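Local coordinates for protein 23S rRNA (guanine(2535)-N(1))-methyltransferase (Streptomyces viridochromogenes, PDB 1O9G) that methylates N1 of guanine 2535 in 23S ribosomal RNA, using S-adenosyl-L-methionine, and so confers resistance to the orthosomycin antibiotic avilamycin, at residues 205-219 / 231-243. The protein carries 3 engineered substitutions. Numbering follows the deposited sequence.
Sequences PAHAVIAVTDRSRKI and KIGTRSAVMVRAA. Engineered in segment 231-243: M239 (natural residue Leu).
A206 and A208 meet the start of helix 242-247 through their carbonyls: A206 O accepts from A243 N, and A208 O takes A242 N at 2.9 Å. From here strand 209-214 runs antiparallel to strand 235-241, their axes 161° apart, and side chains alternate between the two faces of the sheet. V209 and A211 lean on helix 33-45 and meet the engineered selenomethionine M239, whose CG lies 3.9 Å from A211 CB. On the other face I210 and V240 pack against helix 190-203, joined by two backbone hydrogen bonds. V212 and V238 lie side by side, and V212 CG2 presses unusually tightly on V238 CG1, at 3.4 Å. The pairing illustrates the class I Rossmann-like methyltransferase fold: the last strand in chain order, 235-241, inserts antiparallel between 209-214 and edge strand 228-232, giving the order 3-2-1-4-5-7-6. At T213, OG1 anti to the backbone N (chi1 180°) carries the hydroxyl over S236 O, to which it donates from above the carbonyl plane, OG1 to O 2.8 Å, while D214 N binds the same oxygen. D214 OD2 accepts from V188 N, and OD1 takes a weak bond from R215 N. Beyond the strand, the guanidinium of R215 sets NH1 over one face of that of R235, 3.2 Å from R235 NH2, with the planes 63° apart; two like charges thus lie close together. S216 OG and S236 OG share a hydrogen bond of 3.1 Å. R217, its chain bent at chi2 and chi3, brings NH1 edge-on to G233 O in the type II' turn, a weak bond of 3.4 Å. I219 sets CG2 against V238 CG1 at 3.7 Å, and one water links I219 N to A237 O.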
ATOM      1  N   PRO A 205      16.473   5.264  -4.093  1.00 15.98           N
ATOM      2  CA  PRO A 205      17.091   6.016  -5.180  1.00 16.96           C
ATOM      3  C   PRO A 205      16.566   7.460  -5.169  1.00 15.88           C
ATOM      4  O   PRO A 205      15.479   7.719  -4.632  1.00 15.71           O
ATOM      5  CB  PRO A 205      16.660   5.257  -6.429  1.00 16.56           C
ATOM      6  CG  PRO A 205      15.373   4.625  -6.066  1.00 16.72           C
ATOM      7  CD  PRO A 205      15.464   4.314  -4.599  1.00 15.99           C
ATOM      8  N   ALA A 206      17.352   8.383  -5.729  1.00 17.54           N
ATOM      9  CA  ALA A 206      17.117   9.818  -5.639  1.00 17.99           C
ATOM     10  C   ALA A 206      15.755  10.215  -6.189  1.00 16.79           C
ATOM     11  O   ALA A 206      15.087  11.112  -5.671  1.00 17.65           O
ATOM     12  CB  ALA A 206      18.202  10.549  -6.372  1.00 20.99           C
ATOM     13  N   HIS A 207      15.331   9.529  -7.233  1.00 16.00           N
ATOM     14  CA  HIS A 207      14.056   9.858  -7.897  1.00 16.33           C
ATOM     15  C   HIS A 207      12.804   9.378  -7.195  1.00 15.51           C
ATOM     16  O   HIS A 207      11.709   9.736  -7.607  1.00 15.83           O
ATOM     17  CB  HIS A 207      14.014   9.301  -9.315  1.00 16.30           C
ATOM     18  CG  HIS A 207      14.028   7.803  -9.362  1.00 15.40           C
ATOM     19  ND1 HIS A 207      12.895   7.024  -9.465  1.00 17.65           N
ATOM     20  CD2 HIS A 207      15.071   6.947  -9.314  1.00 15.36           C
ATOM     21  CE1 HIS A 207      13.244   5.751  -9.460  1.00 13.55           C
ATOM     22  NE2 HIS A 207      14.558   5.680  -9.363  1.00 19.07           N
ATOM     23  N   ALA A 208      12.942   8.531  -6.186  1.00 14.63           N
ATOM     24  CA  ALA A 208      11.799   7.864  -5.608  1.00 14.06           C
ATOM     25  C   ALA A 208      10.810   8.886  -5.053  1.00 13.76           C
ATOM     26  O   ALA A 208      11.198   9.875  -4.427  1.00 14.89           O
ATOM     27  CB  ALA A 208      12.228   6.944  -4.492  1.00 14.30           C
ATOM     28  N   VAL A 209       9.535   8.589  -5.222  1.00 12.86           N
ATOM     29  CA  VAL A 209       8.434   9.366  -4.666  1.00 12.75           C
ATOM     30  C   VAL A 209       7.926   8.658  -3.428  1.00 11.87           C
ATOM     31  O   VAL A 209       7.540   7.485  -3.488  1.00 13.11           O
ATOM     32  CB  VAL A 209       7.320   9.526  -5.681  1.00 14.33           C
ATOM     33  CG1 VAL A 209       6.125  10.259  -5.102  1.00 15.04           C
ATOM     34  CG2 VAL A 209       7.855  10.222  -6.958  1.00 16.61           C
ATOM     35  N   ILE A 210       7.923   9.395  -2.327  1.00 11.75           N
ATOM     36  CA  ILE A 210       7.402   8.939  -1.049  1.00 11.96           C
ATOM     37  C   ILE A 210       6.047   9.586  -0.802  1.00 12.23           C
ATOM     38  O   ILE A 210       5.946  10.783  -0.641  1.00 14.09           O
ATOM     39  CB  ILE A 210       8.340   9.257   0.114  1.00 13.05           C
ATOM     40  CG1 ILE A 210       9.744   8.693  -0.126  1.00 14.16           C
ATOM     41  CG2 ILE A 210       7.761   8.710   1.400  1.00 13.55           C
ATOM     42  CD1 ILE A 210      10.793   9.303   0.722  1.00 16.06           C
ATOM     43  N   ALA A 211       5.019   8.750  -0.707  1.00 12.25           N
ATOM     44  CA  ALA A 211       3.632   9.214  -0.526  1.00 12.36           C
ATOM     45  C   ALA A 211       3.150   8.658   0.820  1.00 12.37           C
ATOM     46  O   ALA A 211       3.151   7.456   1.054  1.00 13.52           O
ATOM     47  CB  ALA A 211       2.759   8.728  -1.615  1.00 13.67           C
ATOM     48  N   VAL A 212       2.740   9.564   1.695  1.00 13.49           N
ATOM     49  CA  VAL A 212       2.172   9.198   2.989  1.00 15.34           C
ATOM     50  C   VAL A 212       0.786   9.800   3.155  1.00 15.26           C
ATOM     51  O   VAL A 212       0.513  10.905   2.701  1.00 15.56           O
ATOM     52  CB  VAL A 212       3.106   9.612   4.134  1.00 18.17           C
ATOM     53  CG1 VAL A 212       4.485   8.993   3.959  1.00 18.51           C
ATOM     54  CG2 VAL A 212       3.262  11.088   4.215  1.00 21.04           C
ATOM     55  N   THR A 213      -0.078   9.066   3.827  1.00 15.68           N
ATOM     56  CA  THR A 213      -1.441   9.493   4.084  1.00 17.55           C
ATOM     57  C   THR A 213      -1.794   9.283   5.559  1.00 17.77           C
ATOM     58  O   THR A 213      -1.226   8.427   6.243  1.00 18.39           O
ATOM     59  CB  THR A 213      -2.406   8.792   3.094  1.00 17.49           C
ATOM     60  OG1 THR A 213      -3.746   9.202   3.337  1.00 22.24           O
ATOM     61  CG2 THR A 213      -2.392   7.280   3.239  1.00 18.49           C
ATOM     62  N   ASP A 214      -2.706  10.110   6.054  1.00 20.07           N
ATOM     63  CA  ASP A 214      -3.072  10.174   7.480  1.00 24.27           C
ATOM     64  C   ASP A 214      -4.492  10.709   7.576  1.00 25.82           C
ATOM     65  O   ASP A 214      -5.011  11.283   6.626  1.00 25.00           O
ATOM     66  CB  ASP A 214      -2.121  11.147   8.192  1.00 27.54           C
ATOM     67  CG  ASP A 214      -1.919  10.860   9.679  1.00 32.88           C
ATOM     68  OD1 ASP A 214      -2.747  10.183  10.337  1.00 36.72           O
ATOM     69  OD2 ASP A 214      -0.929  11.321  10.286  1.00 38.38           O
ATOM     70  N   ARG A 215      -5.102  10.528   8.739  1.00 36.54           N
ATOM     71  CA  ARG A 215      -6.336  11.209   9.084  1.00 38.40           C
ATOM     72  C   ARG A 215      -5.955  12.590   9.589  1.00 36.26           C
ATOM     73  O   ARG A 215      -5.749  12.806  10.789  1.00 37.98           O
ATOM     74  CB  ARG A 215      -7.084  10.429  10.159  1.00 42.50           C
ATOM     75  CG  ARG A 215      -8.484  10.934  10.440  1.00 46.72           C
ATOM     76  CD  ARG A 215      -9.538  10.329   9.524  1.00 52.11           C
ATOM     77  NE  ARG A 215      -9.613   8.867   9.628  1.00 57.03           N
ATOM     78  CZ  ARG A 215     -10.031   8.051   8.657  1.00 60.72           C
ATOM     79  NH1 ARG A 215     -10.422   8.534   7.477  1.00 60.81           N
ATOM     80  NH2 ARG A 215     -10.069   6.736   8.868  1.00 65.05           N
ATOM     81  N   SER A 216      -5.822  13.522   8.660  1.00 33.35           N
ATOM     82  CA  SER A 216      -5.538  14.902   9.018  1.00 32.61           C
ATOM     83  C   SER A 216      -5.880  15.849   7.886  1.00 31.25           C
ATOM     84  O   SER A 216      -6.269  15.431   6.806  1.00 30.37           O
ATOM     85  CB  SER A 216      -4.082  15.071   9.406  1.00 31.30           C
ATOM     86  OG  SER A 216      -3.295  15.124   8.253  1.00 30.66           O
ATOM     87  N   ARG A 217      -5.766  17.140   8.162  1.00 31.67           N
ATOM     88  CA  ARG A 217      -6.062  18.156   7.162  1.00 32.91           C
ATOM     89  C   ARG A 217      -4.825  18.427   6.309  1.00 30.39           C
ATOM     90  O   ARG A 217      -4.946  18.787   5.139  1.00 31.38           O
ATOM     91  CB  ARG A 217      -6.563  19.447   7.829  1.00 36.07           C
ATOM     92  CG  ARG A 217      -7.672  19.268   8.887  1.00 40.87           C
ATOM     93  CD  ARG A 217      -8.680  18.136   8.638  1.00 43.37           C
ATOM     94  NE  ARG A 217      -9.718  18.506   7.670  1.00 48.65           N
ATOM     95  CZ  ARG A 217     -10.183  17.718   6.694  1.00 50.38           C
ATOM     96  NH1 ARG A 217      -9.711  16.487   6.510  1.00 49.58           N
ATOM     97  NH2 ARG A 217     -11.136  18.170   5.886  1.00 54.20           N
ATOM     98  N   LYS A 218      -3.648  18.239   6.900  1.00 28.37           N
ATOM     99  CA  LYS A 218      -2.376  18.593   6.280  1.00 27.88           C
ATOM    100  C   LYS A 218      -1.229  17.906   7.036  1.00 26.25           C
ATOM    101  O   LYS A 218      -1.042  18.134   8.229  1.00 29.18           O
ATOM    102  CB  LYS A 218      -2.185  20.114   6.292  1.00 30.71           C
ATOM    103  CG  LYS A 218      -1.034  20.595   5.416  1.00 32.17           C
ATOM    104  CD  LYS A 218      -1.102  22.087   5.112  1.00 38.71           C
ATOM    105  CE  LYS A 218      -2.213  22.438   4.098  1.00 42.62           C
ATOM    106  NZ  LYS A 218      -2.222  21.559   2.882  1.00 42.13           N
ATOM    107  N   ILE A 219      -0.443  17.081   6.340  1.00 24.07           N
ATOM    108  CA  ILE A 219       0.668  16.369   6.958  1.00 23.91           C
ATOM    109  C   ILE A 219       1.903  17.254   6.952  1.00 24.99           C
ATOM    110  O   ILE A 219       2.313  17.716   5.900  1.00 25.05           O
ATOM    111  CB  ILE A 219       0.923  15.060   6.198  1.00 21.95           C
ATOM    112  CG1 ILE A 219      -0.257  14.108   6.424  1.00 23.48           C
ATOM    113  CG2 ILE A 219       2.242  14.408   6.656  1.00 22.48           C
ATOM    114  CD1 ILE A 219      -0.338  12.968   5.427  1.00 24.08           C
ATOM    115  N   LYS A 231      -6.452  16.338  -0.273  1.00 28.33           N
ATOM    116  CA  LYS A 231      -7.411  16.172   0.817  1.00 30.41           C
ATOM    117  C   LYS A 231      -8.674  15.568   0.230  1.00 32.43           C
ATOM    118  O   LYS A 231      -9.288  16.170  -0.660  1.00 35.01           O
ATOM    119  CB  LYS A 231      -7.760  17.533   1.419  1.00 33.30           C
ATOM    120  CG  LYS A 231      -6.578  18.253   2.048  1.00 34.12           C
ATOM    121  CD  LYS A 231      -6.917  19.717   2.342  1.00 39.19           C
ATOM    122  CE  LYS A 231      -7.869  19.842   3.538  1.00 42.78           C
ATOM    123  NZ  LYS A 231      -8.535  21.178   3.624  1.00 49.84           N
ATOM    124  N   ILE A 232      -9.035  14.367   0.675  1.00 27.31           N
ATOM    125  CA  ILE A 232     -10.272  13.720   0.262  1.00 28.90           C
ATOM    126  C   ILE A 232     -10.937  13.176   1.506  1.00 32.17           C
ATOM    127  O   ILE A 232     -10.346  12.388   2.230  1.00 32.26           O
ATOM    128  CB  ILE A 232      -9.983  12.566  -0.730  1.00 30.92           C
ATOM    129  CG1 ILE A 232      -9.246  13.085  -1.980  1.00 34.79           C
ATOM    130  CG2 ILE A 232     -11.267  11.833  -1.105  1.00 39.66           C
ATOM    131  CD1 ILE A 232     -10.096  13.866  -2.929  1.00 42.44           C
ATOM    132  N   GLY A 233     -12.169  13.603   1.754  1.00 42.95           N
ATOM    133  CA  GLY A 233     -12.882  13.225   2.960  1.00 55.04           C
ATOM    134  C   GLY A 233     -12.120  13.668   4.204  1.00 52.35           C
ATOM    135  O   GLY A 233     -11.619  14.834   4.282  1.00 51.76           O
ATOM    136  N   THR A 234     -11.978  12.722   5.148  1.00 58.07           N
ATOM    137  CA  THR A 234     -11.248  12.968   6.393  1.00 59.47           C
ATOM    138  C   THR A 234      -9.731  12.682   6.277  1.00 47.73           C
ATOM    139  O   THR A 234      -9.007  12.766   7.270  1.00 52.20           O
ATOM    140  CB  THR A 234     -11.859  12.117   7.535  1.00 79.88           C
ATOM    141  OG1 THR A 234     -13.274  11.966   7.341  1.00 98.79           O
ATOM    142  CG2 THR A 234     -11.767  12.834   8.874  1.00 91.44           C
ATOM    143  N   ARG A 235      -9.256  12.355   5.075  1.00 28.88           N
ATOM    144  CA  ARG A 235      -7.863  11.960   4.874  1.00 26.44           C
ATOM    145  C   ARG A 235      -7.083  12.987   4.035  1.00 25.34           C
ATOM    146  O   ARG A 235      -7.640  13.636   3.176  1.00 27.64           O
ATOM    147  CB  ARG A 235      -7.804  10.613   4.164  1.00 26.79           C
ATOM    148  CG  ARG A 235      -7.970   9.379   5.070  1.00 29.05           C
ATOM    149  CD  ARG A 235      -7.614   8.082   4.346  1.00 31.77           C
ATOM    150  NE  ARG A 235      -7.878   6.858   5.119  1.00 35.18           N
ATOM    151  CZ  ARG A 235      -9.074   6.319   5.262  1.00 36.00           C
ATOM    152  NH1 ARG A 235      -9.230   5.199   5.965  1.00 40.97           N
ATOM    153  NH2 ARG A 235     -10.139   6.896   4.712  1.00 36.48           N
ATOM    154  N   SER A 236      -5.795  13.153   4.325  1.00 23.45           N
ATOM    155  CA  SER A 236      -4.908  13.882   3.445  1.00 23.25           C
ATOM    156  C   SER A 236      -3.716  13.003   3.067  1.00 20.74           C
ATOM    157  O   SER A 236      -3.451  11.987   3.691  1.00 20.18           O
ATOM    158  CB  SER A 236      -4.430  15.188   4.076  1.00 26.13           C
ATOM    159  OG  SER A 236      -3.618  14.941   5.200  1.00 28.33           O
ATOM    160  N   ALA A 237      -3.030  13.399   2.016  1.00 20.52           N
ATOM    161  CA  ALA A 237      -1.790  12.771   1.608  1.00 19.14           C
ATOM    162  C   ALA A 237      -0.795  13.837   1.214  1.00 19.04           C
ATOM    163  O   ALA A 237      -1.175  14.943   0.851  1.00 23.62           O
ATOM    164  CB  ALA A 237      -2.036  11.817   0.472  1.00 19.88           C
ATOM    165  N   VAL A 238       0.479  13.481   1.302  1.00 17.28           N
ATOM    166  CA  VAL A 238       1.569  14.333   0.851  1.00 17.64           C
ATOM    167  C   VAL A 238       2.587  13.424   0.167  1.00 16.09           C
ATOM    168  O   VAL A 238       2.756  12.283   0.551  1.00 17.00           O
ATOM    169  CB  VAL A 238       2.187  15.142   2.022  1.00 18.55           C
ATOM    170  CG1 VAL A 238       2.862  14.242   3.033  1.00 17.96           C
ATOM    171  CG2 VAL A 238       3.133  16.198   1.472  1.00 21.43           C
HETATM  172  N   MSE A 239       3.222  13.978  -0.869  1.00 17.86           N
HETATM  173  CA  MSE A 239       4.281  13.266  -1.573  1.00 17.59           C
HETATM  174  C   MSE A 239       5.529  14.118  -1.606  1.00 17.36           C
HETATM  175  O   MSE A 239       5.450  15.298  -1.833  1.00 19.67           O
HETATM  176  CB  MSE A 239       3.878  13.031  -3.030  1.00 22.04           C
HETATM  177  CG  MSE A 239       2.602  12.280  -3.235  1.00 26.57           C
HETATM  178 SE   MSE A 239       2.218  12.068  -5.111  1.00 38.49          SE
HETATM  179  CE  MSE A 239       3.270  13.575  -5.847  1.00 41.55           C
ATOM    180  N   VAL A 240       6.660  13.464  -1.392  1.00 16.62           N
ATOM    181  CA  VAL A 240       7.958  14.102  -1.465  1.00 17.13           C
ATOM    182  C   VAL A 240       8.923  13.244  -2.279  1.00 16.56           C
ATOM    183  O   VAL A 240       8.767  12.059  -2.424  1.00 17.29           O
ATOM    184  CB  VAL A 240       8.579  14.341  -0.041  1.00 17.59           C
ATOM    185  CG1 VAL A 240       7.717  15.283   0.786  1.00 20.79           C
ATOM    186  CG2 VAL A 240       8.830  13.083   0.657  1.00 18.53           C
ATOM    187  N   ARG A 241       9.948  13.887  -2.804  1.00 17.09           N
ATOM    188  CA  ARG A 241      10.980  13.198  -3.518  1.00 18.22           C
ATOM    189  C   ARG A 241      12.126  12.856  -2.579  1.00 17.57           C
ATOM    190  O   ARG A 241      12.542  13.702  -1.806  1.00 17.46           O
ATOM    191  CB  ARG A 241      11.501  14.091  -4.633  1.00 19.92           C
ATOM    192  CG  ARG A 241      12.641  13.466  -5.397  1.00 24.23           C
ATOM    193  CD  ARG A 241      12.763  13.880  -6.835  1.00 29.87           C
ATOM    194  NE  ARG A 241      11.532  13.713  -7.584  1.00 32.24           N
ATOM    195  CZ  ARG A 241      10.770  14.695  -8.052  1.00 37.86           C
ATOM    196  NH1 ARG A 241      11.062  15.976  -7.786  1.00 40.43           N
ATOM    197  NH2 ARG A 241       9.687  14.394  -8.792  1.00 37.11           N
ATOM    198  N   ALA A 242      12.682  11.670  -2.728  1.00 18.61           N
ATOM    199  CA  ALA A 242      13.770  11.198  -1.859  1.00 19.50           C
ATOM    200  C   ALA A 242      14.945  12.177  -1.866  1.00 18.77           C
ATOM    201  O   ALA A 242      15.410  12.571  -0.803  1.00 19.55           O
ATOM    202  CB  ALA A 242      14.215   9.819  -2.260  1.00 23.45           C
ATOM    203  N   ALA A 243      15.369  12.617  -3.046  1.00 17.96           N
ATOM    204  CA  ALA A 243      16.496  13.568  -3.159  1.00 20.43           C
ATOM    205  C   ALA A 243      16.226  14.834  -2.379  1.00 19.47           C
ATOM    206  O   ALA A 243      17.149  15.408  -1.785  1.00 23.01           O
ATOM    207  CB  ALA A 243      16.776  13.900  -4.600  1.00 22.16           C
TER
HETATM  208  O   HOH W   1      -8.143  16.465   4.363  1.00 41.72           O
HETATM  209  O   HOH W   2      -9.439  15.015   9.269  1.00 39.52           O
HETATM  210  O   HOH W   3      -5.717  21.993   4.960  1.00 42.36           O
HETATM  211  O   HOH W   4      -1.302  16.795   3.239  1.00 20.62           O